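Local structure of PAC2 family protein (3MNF) at residues P127-T138 / A175-Y185; S139-M147 / Q165-V176. The protein is of unknown function but belongs to the PAC2 family, named after a eukaryotic proteasome assembly chaperone, which may hint at a role in protein assembly. One frame throughout, in Å; residues are numbered along the deposited sequence.

Both contacts lie in the PAC2-family portion of a longer protein and share Ala175 and Val176, at the start of strand 175-183. Contact 1 pairs that strand with 134-138, the outermost strand on this side of the sheet within the chain; its centre is about 12 Å from the chain centre, and 711 Å² is buried. Contact 2, with its centre about 17 Å out and 355 Å² buried, packs the following helix 141-146 and its lead-in against helix 160-171 and the strand start. Both are partly buried. Contact 1 relies mainly on backbone hydrogen bonds; contact 2 on one side-chain bond and apolar packing. Arg63 of a second subunit packs on Val137 and salt-bridges Glu166.

Contact 1: residues P127-T138 / A175-Y185; sequences PHTRPVPVSGVT and AVSLWAAVPHY
Trp179 and Ser135 form a hydrogen-bonded pair of an antiparallel ladder, with Trp179 N donating to Ser135 O at 2.8 Å and an N-H...O angle of 161°. Val137 and Ser177 make the next such pair: Ser177 N reaches Val137 O at 3.0 Å, and Val137 N returns a bond to Ser177 O at 2.9 Å. At the loop end Ala181 N meets Pro133 O at 2.9 Å, but the proline has no N-H to give back. The axes of strands 134-138 and 175-183 lie at 151°, close to antiparallel.

Side-chain hydroxyls bond at both ends of the ladder. Tyr185 OH accepts from His128 N at 2.6 Å and, weakly, from His128 ND1; the two rings meet rim to rim, neither over the other's face. At the far end Thr138 holds OG1 anti to its own N (chi1 -177°), which carries the hydroxyl to Ala175 O at 3.1 Å; Thr138 OG1 is also hydrogen-bonded to Asp140 N.

Packing then divides between the sheet faces. Val134 CG1 lies 4.1 Å from Leu178 CB, and beyond the strand Val132 CG1 comes to 3.9 Å from Ala180 CB; helix 192-206 covers this side through Ala197 and Leu198. Val137, Ser177 and Trp179 occupy the other face, against helix 160-171.

Because the bonds that set the register are mainly backbone to backbone, the pairing probably depends little on side-chain identity, whereas the Tyr185 hydroxyl ties His128 to the residues just after strand 175-183.

Contact 2: residues S139-M147 / Q165-V176; sequences SDPDLARTM and QEACTHAGVPAV
An N-capped helix at the sheet edge, residues 141-146, sits beside helix 160-171 and the start of strand 175-183 in this alpha/beta fold. Asp140 is the N-cap: its OD2 takes the Leu143 N-H at 2.8 Å, almost straight at 166°. Across from it, helix 160-171 closes in a Schellman motif at Gly172, whose phi is positive, and the chain turns through Pro174 into the strand.

The polar link precedes the cap. Ser139 OG donates to Glu166 OE2 at 2.7 Å, on the syn lone pair. Gln165 NE2 reaches that same oxygen at 2.9 Å from above the carboxylate plane, 51° out of it, and Arg63 of a second subunit forms a salt bridge with it. The bend at chi2 (-63°) folds the Glu166 carboxylate round toward Ser139. With an alanine here, Ser139 OG and Gln165 NE2 would probably lose this shared acceptor, and Arg63 of the second subunit a salt-bridge partner. Alongside, Thr169 CG2 packs on Ser139 CB at 3.8 Å.

Apolar contacts continue down the capped helix. Leu143 CD1 touches Val176 CB at 4.1 Å and Pro174 CB at 4.4 Å, while Leu115 of the adjacent strand also meets this leucine. Past the helix end, the selenomethionine Met147, bent at chi3, meets Val176 tip to tip, its SE 4.0 Å from Val176 CG2.

Contact 1: residues P127-T138 / A175-Y185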
ATOM      1  N   PRO A 127      46.272  -3.916   7.419  1.00118.67           N
ATOM      2  CA  PRO A 127      46.684  -3.809   8.829  1.00120.23           C
ATOM      3  C   PRO A 127      46.320  -2.475   9.473  1.00117.46           C
ATOM      4  O   PRO A 127      46.108  -1.490   8.764  1.00115.39           O
ATOM      5  CB  PRO A 127      48.208  -3.903   8.747  1.00125.66           C
ATOM      6  CG  PRO A 127      48.537  -3.455   7.349  1.00125.91           C
ATOM      7  CD  PRO A 127      47.443  -4.070   6.536  1.00122.51           C
ATOM      8  N   HIS A 128      46.255  -2.443  10.803  1.00117.77           N
ATOM      9  CA  HIS A 128      46.125  -1.182  11.530  1.00116.39           C
ATOM     10  C   HIS A 128      47.445  -0.404  11.447  1.00119.85           C
ATOM     11  O   HIS A 128      47.469   0.820  11.576  1.00119.27           O
ATOM     12  CB  HIS A 128      45.692  -1.412  12.988  1.00116.83           C
ATOM     13  CG  HIS A 128      46.745  -2.042  13.853  1.00122.20           C
ATOM     14  ND1 HIS A 128      46.717  -3.373  14.213  1.00123.53           N
ATOM     15  CD2 HIS A 128      47.853  -1.520  14.438  1.00126.50           C
ATOM     16  CE1 HIS A 128      47.763  -3.645  14.973  1.00128.54           C
ATOM     17  NE2 HIS A 128      48.468  -2.537  15.123  1.00130.09           N
ATOM     18  N   THR A 129      48.534  -1.135  11.207  1.00123.88           N
ATOM     19  CA  THR A 129      49.885  -0.585  11.131  1.00127.79           C
ATOM     20  C   THR A 129      50.119   0.270   9.872  1.00126.77           C
ATOM     21  O   THR A 129      51.271   0.561   9.526  1.00131.02           O
ATOM     22  CB  THR A 129      50.906  -1.724  11.209  1.00132.52           C
ATOM     23  N   ARG A 130      49.036   0.684   9.212  1.00121.36           N
ATOM     24  CA  ARG A 130      49.106   1.322   7.901  1.00120.41           C
ATOM     25  C   ARG A 130      47.814   2.089   7.593  1.00115.36           C
ATOM     26  O   ARG A 130      46.751   1.721   8.097  1.00112.34           O
ATOM     27  CB  ARG A 130      49.359   0.270   6.830  1.00121.63           C
ATOM     28  N   PRO A 131      47.891   3.152   6.759  1.00114.87           N
ATOM     29  CA  PRO A 131      46.722   3.980   6.422  1.00110.41           C
ATOM     30  C   PRO A 131      45.548   3.223   5.795  1.00106.56           C
ATOM     31  O   PRO A 131      45.743   2.177   5.152  1.00107.78           O
ATOM     32  CB  PRO A 131      47.278   4.995   5.416  1.00111.96           C
ATOM     33  CG  PRO A 131      48.552   4.393   4.929  1.00116.82           C
ATOM     34  CD  PRO A 131      49.104   3.691   6.127  1.00119.11           C
ATOM     35  N   VAL A 132      44.349   3.786   5.984  1.00102.16           N
ATOM     36  CA  VAL A 132      43.078   3.197   5.562  1.00 97.70           C
ATOM     37  C   VAL A 132      42.806   3.449   4.079  1.00 96.49           C
ATOM     38  O   VAL A 132      42.782   4.603   3.648  1.00 96.30           O
ATOM     39  CB  VAL A 132      41.905   3.775   6.396  1.00 94.29           C
ATOM     40  CG1 VAL A 132      40.557   3.334   5.837  1.00 90.26           C
ATOM     41  CG2 VAL A 132      42.036   3.369   7.849  1.00 95.45           C
ATOM     42  N   PRO A 133      42.593   2.372   3.294  1.00 96.06           N
ATOM     43  CA  PRO A 133      42.236   2.537   1.884  1.00 94.96           C
ATOM     44  C   PRO A 133      40.817   3.037   1.746  1.00 90.49           C
ATOM     45  O   PRO A 133      39.915   2.522   2.401  1.00 88.24           O
ATOM     46  CB  PRO A 133      42.329   1.116   1.308  1.00 95.99           C
ATOM     47  CG  PRO A 133      42.905   0.272   2.365  1.00 98.14           C
ATOM     48  CD  PRO A 133      42.663   0.952   3.673  1.00 97.02           C
ATOM     49  N   VAL A 134      40.642   4.048   0.910  1.00 89.86           N
ATOM     50  CA  VAL A 134      39.333   4.522   0.509  1.00 86.40           C
ATOM     51  C   VAL A 134      39.252   4.381  -1.003  1.00 87.42           C
ATOM     52  O   VAL A 134      40.110   4.880  -1.712  1.00 90.56           O
ATOM     53  CB  VAL A 134      39.133   6.004   0.887  1.00 85.51           C
ATOM     54  CG1 VAL A 134      37.766   6.486   0.441  1.00 82.72           C
ATOM     55  CG2 VAL A 134      39.304   6.213   2.376  1.00 84.44           C
ATOM     56  N   SER A 135      38.232   3.704  -1.507  1.00 85.79           N
ATOM     57  CA  SER A 135      38.044   3.598  -2.953  1.00 87.38           C
ATOM     58  C   SER A 135      36.657   4.049  -3.373  1.00 84.75           C
ATOM     59  O   SER A 135      35.705   3.851  -2.644  1.00 82.31           O
ATOM     60  CB  SER A 135      38.308   2.172  -3.434  1.00 89.02           C
ATOM     61  OG  SER A 135      37.625   1.236  -2.625  1.00 87.17           O
ATOM     62  N   GLY A 136      36.553   4.655  -4.550  1.00 86.63           N
ATOM     63  CA  GLY A 136      35.264   5.098  -5.097  1.00 85.37           C
ATOM     64  C   GLY A 136      34.560   4.096  -6.010  1.00 86.03           C
ATOM     65  O   GLY A 136      35.138   3.123  -6.488  1.00 87.66           O
ATOM     66  N   VAL A 137      33.274   4.321  -6.214  1.00 84.96           N
ATOM     67  CA  VAL A 137      32.495   3.576  -7.185  1.00 86.19           C
ATOM     68  C   VAL A 137      31.594   4.615  -7.811  1.00 86.59           C
ATOM     69  O   VAL A 137      30.979   5.424  -7.104  1.00 85.19           O
ATOM     70  CB  VAL A 137      31.626   2.435  -6.548  1.00 83.91           C
ATOM     71  CG1 VAL A 137      30.554   1.951  -7.524  1.00 83.11           C
ATOM     72  CG2 VAL A 137      32.488   1.239  -6.064  1.00 85.12           C
ATOM     73  N   THR A 138      31.545   4.612  -9.137  1.00 89.74           N
ATOM     74  CA  THR A 138      30.667   5.493  -9.886  1.00 90.36           C
ATOM     75  C   THR A 138      30.280   4.807 -11.198  1.00 93.08           C
ATOM     76  O   THR A 138      31.023   3.963 -11.706  1.00 95.50           O
ATOM     77  CB  THR A 138      31.329   6.872 -10.124  1.00 91.98           C
ATOM     78  OG1 THR A 138      30.415   7.733 -10.803  1.00 91.99           O
ATOM     79  CG2 THR A 138      32.605   6.742 -10.949  1.00 96.14           C
ATOM     80  N   ALA A 175      26.476  10.470  -9.137  1.00 75.36           N
ATOM     81  CA  ALA A 175      26.727   9.996  -7.777  1.00 72.79           C
ATOM     82  C   ALA A 175      27.981   9.149  -7.684  1.00 73.33           C
ATOM     83  O   ALA A 175      28.365   8.468  -8.639  1.00 75.46           O
ATOM     84  CB  ALA A 175      25.535   9.236  -7.238  1.00 70.12           C
ATOM     85  N   VAL A 176      28.623   9.204  -6.529  1.00 72.00           N
ATOM     86  CA  VAL A 176      29.777   8.359  -6.251  1.00 72.22           C
ATOM     87  C   VAL A 176      29.652   7.896  -4.817  1.00 69.71           C
ATOM     88  O   VAL A 176      29.122   8.620  -3.969  1.00 68.94           O
ATOM     89  CB  VAL A 176      31.136   9.097  -6.490  1.00 74.92           C
ATOM     90  CG1 VAL A 176      31.156  10.453  -5.830  1.00 74.51           C
ATOM     91  CG2 VAL A 176      32.297   8.276  -5.986  1.00 75.60           C
ATOM     92  N   SER A 177      30.105   6.681  -4.550  1.00 68.86           N
ATOM     93  CA  SER A 177      30.223   6.247  -3.175  1.00 67.02           C
ATOM     94  C   SER A 177      31.684   6.042  -2.854  1.00 68.19           C
ATOM     95  O   SER A 177      32.443   5.552  -3.692  1.00 70.37           O
ATOM     96  CB  SER A 177      29.424   4.974  -2.919  1.00 65.68           C
ATOM     97  OG  SER A 177      29.614   4.040  -3.960  1.00 68.12           O
ATOM     98  N   LEU A 178      32.068   6.444  -1.647  1.00 66.92           N
ATOM     99  CA  LEU A 178      33.412   6.251  -1.134  1.00 67.88           C
ATOM    100  C   LEU A 178      33.400   5.157  -0.092  1.00 66.97           C
ATOM    101  O   LEU A 178      32.589   5.187   0.828  1.00 65.56           O
ATOM    102  CB  LEU A 178      33.904   7.540  -0.499  1.00 68.73           C
ATOM    103  CG  LEU A 178      33.798   8.803  -1.349  1.00 68.75           C
ATOM    104  CD1 LEU A 178      34.084  10.015  -0.513  1.00 69.44           C
ATOM    105  CD2 LEU A 178      34.781   8.725  -2.476  1.00 71.67           C
ATOM    106  N   TRP A 179      34.294   4.194  -0.247  1.00 68.57           N
ATOM    107  CA  TRP A 179      34.417   3.077   0.674  1.00 69.22           C
ATOM    108  C   TRP A 179      35.739   3.065   1.457  1.00 72.41           C
ATOM    109  O   TRP A 179      36.825   3.220   0.888  1.00 75.27           O
ATOM    110  CB  TRP A 179      34.269   1.776  -0.093  1.00 69.50           C
ATOM    111  CG  TRP A 179      32.871   1.585  -0.568  1.00 67.98           C
ATOM    112  CD1 TRP A 179      32.338   2.041  -1.737  1.00 67.42           C
ATOM    113  CD2 TRP A 179      31.803   0.928   0.131  1.00 65.37           C
ATOM    114  NE1 TRP A 179      31.019   1.709  -1.806  1.00 65.13           N
ATOM    115  CE2 TRP A 179      30.663   1.019  -0.677  1.00 63.00           C
ATOM    116  CE3 TRP A 179      31.706   0.276   1.365  1.00 65.30           C
ATOM    117  CZ2 TRP A 179      29.442   0.474  -0.309  1.00 60.33           C
ATOM    118  CZ3 TRP A 179      30.491  -0.257   1.730  1.00 63.10           C
ATOM    119  CH2 TRP A 179      29.375  -0.155   0.894  1.00 60.73           C
ATOM    120  N   ALA A 180      35.662   2.880   2.767  1.00 72.36           N
ATOM    121  CA  ALA A 180      36.877   2.709   3.535  1.00 74.81           C
ATOM    122  C   ALA A 180      36.969   1.253   3.927  1.00 75.84           C
ATOM    123  O   ALA A 180      35.957   0.646   4.230  1.00 74.08           O
ATOM    124  CB  ALA A 180      36.854   3.603   4.749  1.00 74.84           C
ATOM    125  N   ALA A 181      38.170   0.684   3.893  1.00 79.60           N
ATOM    126  CA  ALA A 181      38.372  -0.710   4.317  1.00 81.74           C
ATOM    127  C   ALA A 181      38.889  -0.743   5.734  1.00 83.98           C
ATOM    128  O   ALA A 181      39.946  -0.193   6.021  1.00 86.95           O
ATOM    129  CB  ALA A 181      39.327  -1.429   3.392  1.00 84.41           C
ATOM    130  N   VAL A 182      38.140  -1.389   6.616  1.00 83.79           N
ATOM    131  CA  VAL A 182      38.471  -1.451   8.033  1.00 86.27           C
ATOM    132  C   VAL A 182      39.061  -2.829   8.393  1.00 90.47           C
ATOM    133  O   VAL A 182      38.435  -3.853   8.121  1.00 90.16           O
ATOM    134  CB  VAL A 182      37.216  -1.150   8.876  1.00 83.59           C
ATOM    135  CG1 VAL A 182      37.434  -1.489  10.339  1.00 85.94           C
ATOM    136  CG2 VAL A 182      36.822   0.296   8.716  1.00 80.75           C
ATOM    137  N   PRO A 183      40.271  -2.861   8.994  1.00 95.05           N
ATOM    138  CA  PRO A 183      40.932  -4.123   9.377  1.00 99.40           C
ATOM    139  C   PRO A 183      39.973  -5.070  10.084  1.00 99.74           C
ATOM    140  O   PRO A 183      39.441  -4.731  11.143  1.00 99.36           O
ATOM    141  CB  PRO A 183      42.029  -3.678  10.352  1.00102.69           C
ATOM    142  CG  PRO A 183      42.052  -2.164  10.313  1.00101.00           C
ATOM    143  CD  PRO A 183      41.145  -1.696   9.215  1.00 96.46           C
ATOM    144  N   HIS A 184      39.744  -6.243   9.501  1.00101.20           N
ATOM    145  CA  HIS A 184      38.683  -7.129   9.989  1.00101.38           C
ATOM    146  C   HIS A 184      38.958  -7.686  11.396  1.00104.59           C
ATOM    147  O   HIS A 184      38.034  -7.936  12.166  1.00104.08           O
ATOM    148  CB  HIS A 184      38.349  -8.224   8.953  1.00101.81           C
ATOM    149  CG  HIS A 184      39.414  -9.268   8.781  1.00108.09           C
ATOM    150  ND1 HIS A 184      40.763  -8.969   8.725  1.00112.71           N
ATOM    151  CD2 HIS A 184      39.322 -10.612   8.627  1.00111.56           C
ATOM    152  CE1 HIS A 184      41.456 -10.086   8.570  1.00116.60           C
ATOM    153  NE2 HIS A 184      40.604 -11.097   8.503  1.00116.89           N
ATOM    154  N   TYR A 185      40.228  -7.840  11.743  1.00108.51           N
ATOM    155  CA  TYR A 185      40.590  -8.334  13.065  1.00112.40           C
ATOM    156  C   TYR A 185      40.274  -7.322  14.168  1.00112.05           C
ATOM    157  O   TYR A 185      40.145  -7.694  15.323  1.00114.02           O
ATOM    158  CB  TYR A 185      42.059  -8.799  13.108  1.00117.07           C
ATOM    159  CG  TYR A 185      43.088  -7.756  12.700  1.00116.43           C
ATOM    160  CD1 TYR A 185      43.710  -6.958  13.654  1.00117.35           C
ATOM    161  CD2 TYR A 185      43.450  -7.582  11.361  1.00114.26           C
ATOM    162  CE1 TYR A 185      44.643  -6.006  13.293  1.00117.65           C
ATOM    163  CE2 TYR A 185      44.387  -6.631  10.987  1.00114.10           C
ATOM    164  CZ  TYR A 185      44.978  -5.844  11.959  1.00116.54           C
ATOM    165  OH  TYR A 185      45.916  -4.893  11.614  1.00117.87           O
TER

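Contact 2: residues S139-M147 / Q165-V176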
ATOM      1  N   SER A 139      29.097   5.134 -11.711  1.00 93.48           N
ATOM      2  CA  SER A 139      28.677   4.705 -13.049  1.00 96.49           C
ATOM      3  C   SER A 139      28.443   5.911 -13.939  1.00 99.11           C
ATOM      4  O   SER A 139      27.925   5.784 -15.043  1.00101.50           O
ATOM      5  CB  SER A 139      27.440   3.821 -12.984  1.00 94.53           C
ATOM      6  OG  SER A 139      27.807   2.513 -12.594  1.00 94.78           O
ATOM      7  N   ASP A 140      28.832   7.079 -13.429  1.00 99.61           N
ATOM      8  CA  ASP A 140      28.916   8.314 -14.191  1.00103.26           C
ATOM      9  C   ASP A 140      30.259   8.311 -14.939  1.00107.63           C
ATOM     10  O   ASP A 140      31.307   8.452 -14.314  1.00107.79           O
ATOM     11  CB  ASP A 140      28.820   9.520 -13.234  1.00101.61           C
ATOM     12  CG  ASP A 140      28.679  10.856 -13.965  1.00105.99           C
ATOM     13  OD1 ASP A 140      27.596  11.136 -14.519  1.00108.13           O
ATOM     14  OD2 ASP A 140      29.645  11.649 -13.975  1.00110.40           O
ATOM     15  N   PRO A 141      30.239   8.142 -16.278  1.00111.89           N
ATOM     16  CA  PRO A 141      31.517   8.054 -17.007  1.00116.80           C
ATOM     17  C   PRO A 141      32.346   9.333 -16.853  1.00119.08           C
ATOM     18  O   PRO A 141      33.578   9.289 -16.871  1.00121.54           O
ATOM     19  CB  PRO A 141      31.084   7.854 -18.467  1.00120.52           C
ATOM     20  CG  PRO A 141      29.704   8.419 -18.541  1.00118.57           C
ATOM     21  CD  PRO A 141      29.081   8.169 -17.191  1.00112.86           C
ATOM     22  N   ASP A 142      31.647  10.450 -16.679  1.00118.66           N
ATOM     23  CA  ASP A 142      32.246  11.759 -16.473  1.00120.93           C
ATOM     24  C   ASP A 142      33.069  11.809 -15.182  1.00118.76           C
ATOM     25  O   ASP A 142      34.280  12.025 -15.228  1.00121.62           O
ATOM     26  CB  ASP A 142      31.132  12.809 -16.454  1.00120.35           C
ATOM     27  CG  ASP A 142      31.658  14.228 -16.418  1.00124.15           C
ATOM     28  OD1 ASP A 142      32.112  14.684 -15.338  1.00124.15           O
ATOM     29  OD2 ASP A 142      31.591  14.895 -17.474  1.00129.02           O
ATOM     30  N   LEU A 143      32.405  11.610 -14.043  1.00114.13           N
ATOM     31  CA  LEU A 143      33.069  11.579 -12.742  1.00112.24           C
ATOM     32  C   LEU A 143      34.240  10.610 -12.716  1.00114.14           C
ATOM     33  O   LEU A 143      35.253  10.887 -12.081  1.00114.92           O
ATOM     34  CB  LEU A 143      32.098  11.191 -11.625  1.00107.11           C
ATOM     35  CG  LEU A 143      31.123  12.153 -10.940  1.00104.35           C
ATOM     36  CD1 LEU A 143      30.488  11.414  -9.772  1.00100.87           C
ATOM     37  CD2 LEU A 143      31.747  13.442 -10.437  1.00105.55           C
ATOM     38  N   ALA A 144      34.093   9.471 -13.388  1.00115.47           N
ATOM     39  CA  ALA A 144      35.158   8.475 -13.451  1.00118.33           C
ATOM     40  C   ALA A 144      36.476   9.101 -13.931  1.00123.97           C
ATOM     41  O   ALA A 144      37.529   8.821 -13.348  1.00125.22           O
ATOM     42  CB  ALA A 144      34.752   7.302 -14.323  1.00119.01           C
ATOM     43  N   ARG A 145      36.404   9.940 -14.978  1.00127.96           N
ATOM     44  CA  ARG A 145      37.523  10.790 -15.421  1.00133.08           C
ATOM     45  C   ARG A 145      37.764  11.943 -14.458  1.00132.25           C
ATOM     46  O   ARG A 145      38.851  12.065 -13.913  1.00133.57           O
ATOM     47  CB  ARG A 145      37.239  11.410 -16.780  1.00137.14           C
ATOM     48  CG  ARG A 145      37.422  10.510 -17.970  1.00141.54           C
ATOM     49  CD  ARG A 145      37.268  11.318 -19.265  1.00147.13           C
ATOM     50  NE  ARG A 145      36.169  12.288 -19.184  1.00145.29           N
ATOM     51  CZ  ARG A 145      34.885  12.018 -19.433  1.00142.50           C
ATOM     52  NH1 ARG A 145      34.498  10.797 -19.793  1.00141.05           N
ATOM     53  NH2 ARG A 145      33.979  12.980 -19.320  1.00140.85           N
ATOM     54  N   THR A 146      36.743  12.786 -14.271  1.00130.69           N
ATOM     55  CA  THR A 146      36.812  13.998 -13.434  1.00130.63           C
ATOM     56  C   THR A 146      37.456  13.831 -12.039  1.00129.06           C
ATOM     57  O   THR A 146      38.010  14.786 -11.514  1.00130.56           O
ATOM     58  CB  THR A 146      35.430  14.667 -13.329  1.00127.79           C
HETATM   59  N   MSE A 147      37.351  12.644 -11.434  1.00126.91           N
HETATM   60  CA  MSE A 147      38.228  12.237 -10.315  1.00126.81           C
HETATM   61  C   MSE A 147      39.097  11.102 -10.866  1.00129.62           C
HETATM   62  O   MSE A 147      38.983  10.770 -12.040  1.00131.96           O
HETATM   63  CB  MSE A 147      37.428  11.807  -9.074  1.00121.73           C
HETATM   64  CG  MSE A 147      36.749  10.435  -9.184  1.00120.36           C
HETATM   65 SE   MSE A 147      35.300  10.084  -7.884  0.75116.29          SE
HETATM   66  CE  MSE A 147      34.045  11.427  -8.519  1.00115.83           C
ATOM     67  N   GLN A 165      23.435   4.507  -5.155  1.00 63.99           N
ATOM     68  CA  GLN A 165      24.366   5.044  -6.130  1.00 66.51           C
ATOM     69  C   GLN A 165      23.925   4.623  -7.539  1.00 68.52           C
ATOM     70  O   GLN A 165      24.019   5.406  -8.472  1.00 70.70           O
ATOM     71  CB  GLN A 165      25.793   4.659  -5.786  1.00 66.84           C
ATOM     72  CG  GLN A 165      26.780   4.903  -6.874  1.00 71.73           C
ATOM     73  CD  GLN A 165      26.940   3.682  -7.751  1.00 76.86           C
ATOM     74  OE1 GLN A 165      27.071   2.572  -7.245  1.00 77.79           O
ATOM     75  NE2 GLN A 165      26.924   3.876  -9.075  1.00 80.66           N
ATOM     76  N   GLU A 166      23.367   3.431  -7.693  1.00 68.99           N
ATOM     77  CA  GLU A 166      22.862   3.049  -9.016  1.00 71.70           C
ATOM     78  C   GLU A 166      21.548   3.720  -9.417  1.00 71.54           C
ATOM     79  O   GLU A 166      21.350   4.036 -10.588  1.00 73.40           O
ATOM     80  CB  GLU A 166      22.788   1.533  -9.180  1.00 72.47           C
ATOM     81  CG  GLU A 166      24.148   0.893  -9.411  1.00 76.68           C
ATOM     82  CD  GLU A 166      24.813   1.356 -10.711  1.00 82.84           C
ATOM     83  OE1 GLU A 166      24.106   1.418 -11.748  1.00 85.44           O
ATOM     84  OE2 GLU A 166      26.038   1.661 -10.685  1.00 84.84           O
ATOM     85  N   ALA A 167      20.667   3.935  -8.440  1.00 69.63           N
ATOM     86  CA  ALA A 167      19.410   4.627  -8.666  1.00 69.90           C
ATOM     87  C   ALA A 167      19.690   6.038  -9.169  1.00 71.79           C
ATOM     88  O   ALA A 167      19.005   6.524 -10.075  1.00 73.36           O
ATOM     89  CB  ALA A 167      18.587   4.665  -7.397  1.00 67.33           C
ATOM     90  N   CYS A 168      20.711   6.675  -8.593  1.00 71.98           N
ATOM     91  CA  CYS A 168      21.138   7.991  -9.037  1.00 74.75           C
ATOM     92  C   CYS A 168      21.505   8.025 -10.520  1.00 77.78           C
ATOM     93  O   CYS A 168      21.054   8.908 -11.265  1.00 79.65           O
ATOM     94  CB  CYS A 168      22.334   8.470  -8.232  1.00 74.00           C
ATOM     95  SG  CYS A 168      21.944   8.951  -6.555  1.00 75.70           S
ATOM     96  N   THR A 169      22.331   7.079 -10.958  1.00 78.82           N
ATOM     97  CA  THR A 169      22.828   7.183 -12.321  1.00 82.14           C
ATOM     98  C   THR A 169      21.696   6.934 -13.305  1.00 83.24           C
ATOM     99  O   THR A 169      21.578   7.653 -14.284  1.00 85.71           O
ATOM    100  CB  THR A 169      24.116   6.349 -12.609  1.00 83.63           C
ATOM    101  OG1 THR A 169      23.774   5.004 -12.922  1.00 83.83           O
ATOM    102  CG2 THR A 169      25.133   6.405 -11.412  1.00 82.34           C
ATOM    103  N   HIS A 170      20.831   5.968 -12.998  1.00 81.87           N
ATOM    104  CA  HIS A 170      19.612   5.737 -13.785  1.00 83.38           C
ATOM    105  C   HIS A 170      18.726   6.996 -13.813  1.00 83.44           C
ATOM    106  O   HIS A 170      18.074   7.290 -14.824  1.00 85.72           O
ATOM    107  CB  HIS A 170      18.848   4.503 -13.290  1.00 81.88           C
ATOM    108  CG  HIS A 170      17.557   4.255 -14.012  1.00 85.75           C
ATOM    109  ND1 HIS A 170      17.498   3.895 -15.345  1.00 92.10           N
ATOM    110  CD2 HIS A 170      16.271   4.318 -13.587  1.00 86.50           C
ATOM    111  CE1 HIS A 170      16.234   3.747 -15.707  1.00 92.73           C
ATOM    112  NE2 HIS A 170      15.468   3.997 -14.658  1.00 88.99           N
ATOM    113  N   ALA A 171      18.741   7.750 -12.713  1.00 81.12           N
ATOM    114  CA  ALA A 171      18.021   9.020 -12.634  1.00 81.31           C
ATOM    115  C   ALA A 171      18.744  10.167 -13.326  1.00 83.77           C
ATOM    116  O   ALA A 171      18.142  11.207 -13.545  1.00 85.89           O
ATOM    117  CB  ALA A 171      17.741   9.383 -11.198  1.00 78.51           C
ATOM    118  N   GLY A 172      20.023   9.992 -13.667  1.00 84.22           N
ATOM    119  CA  GLY A 172      20.799  11.052 -14.319  1.00 86.09           C
ATOM    120  C   GLY A 172      21.284  12.108 -13.339  1.00 84.74           C
ATOM    121  O   GLY A 172      21.535  13.252 -13.718  1.00 87.07           O
ATOM    122  N   VAL A 173      21.390  11.716 -12.073  1.00 81.03           N
ATOM    123  CA  VAL A 173      22.029  12.513 -11.028  1.00 79.66           C
ATOM    124  C   VAL A 173      23.399  11.903 -10.741  1.00 78.71           C
ATOM    125  O   VAL A 173      23.481  10.759 -10.281  1.00 77.21           O
ATOM    126  CB  VAL A 173      21.192  12.496  -9.723  1.00 76.95           C
ATOM    127  CG1 VAL A 173      21.871  13.283  -8.624  1.00 75.73           C
ATOM    128  CG2 VAL A 173      19.819  13.048  -9.989  1.00 78.33           C
ATOM    129  N   PRO A 174      24.483  12.646 -11.022  1.00 80.17           N
ATOM    130  CA  PRO A 174      25.843  12.150 -10.766  1.00 79.90           C
ATOM    131  C   PRO A 174      26.002  11.688  -9.331  1.00 76.66           C
ATOM    132  O   PRO A 174      25.676  12.428  -8.401  1.00 76.17           O
ATOM    133  CB  PRO A 174      26.699  13.382 -10.986  1.00 82.06           C
ATOM    134  CG  PRO A 174      25.928  14.189 -11.923  1.00 84.58           C
ATOM    135  CD  PRO A 174      24.498  13.982 -11.630  1.00 82.79           C
ATOM    136  N   ALA A 175      26.476  10.470  -9.137  1.00 75.36           N
ATOM    137  CA  ALA A 175      26.727   9.996  -7.777  1.00 72.79           C
ATOM    138  C   ALA A 175      27.981   9.149  -7.684  1.00 73.33           C
ATOM    139  O   ALA A 175      28.365   8.468  -8.639  1.00 75.46           O
ATOM    140  CB  ALA A 175      25.535   9.236  -7.238  1.00 70.12           C
ATOM    141  N   VAL A 176      28.623   9.204  -6.529  1.00 72.00           N
ATOM    142  CA  VAL A 176      29.777   8.359  -6.251  1.00 72.22           C
ATOM    143  C   VAL A 176      29.652   7.896  -4.817  1.00 69.71           C
ATOM    144  O   VAL A 176      29.122   8.620  -3.969  1.00 68.94           O
ATOM    145  CB  VAL A 176      31.136   9.097  -6.490  1.00 74.92           C
ATOM    146  CG1 VAL A 176      31.156  10.453  -5.830  1.00 74.51           C
ATOM    147  CG2 VAL A 176      32.297   8.276  -5.986  1.00 75.60           C
TER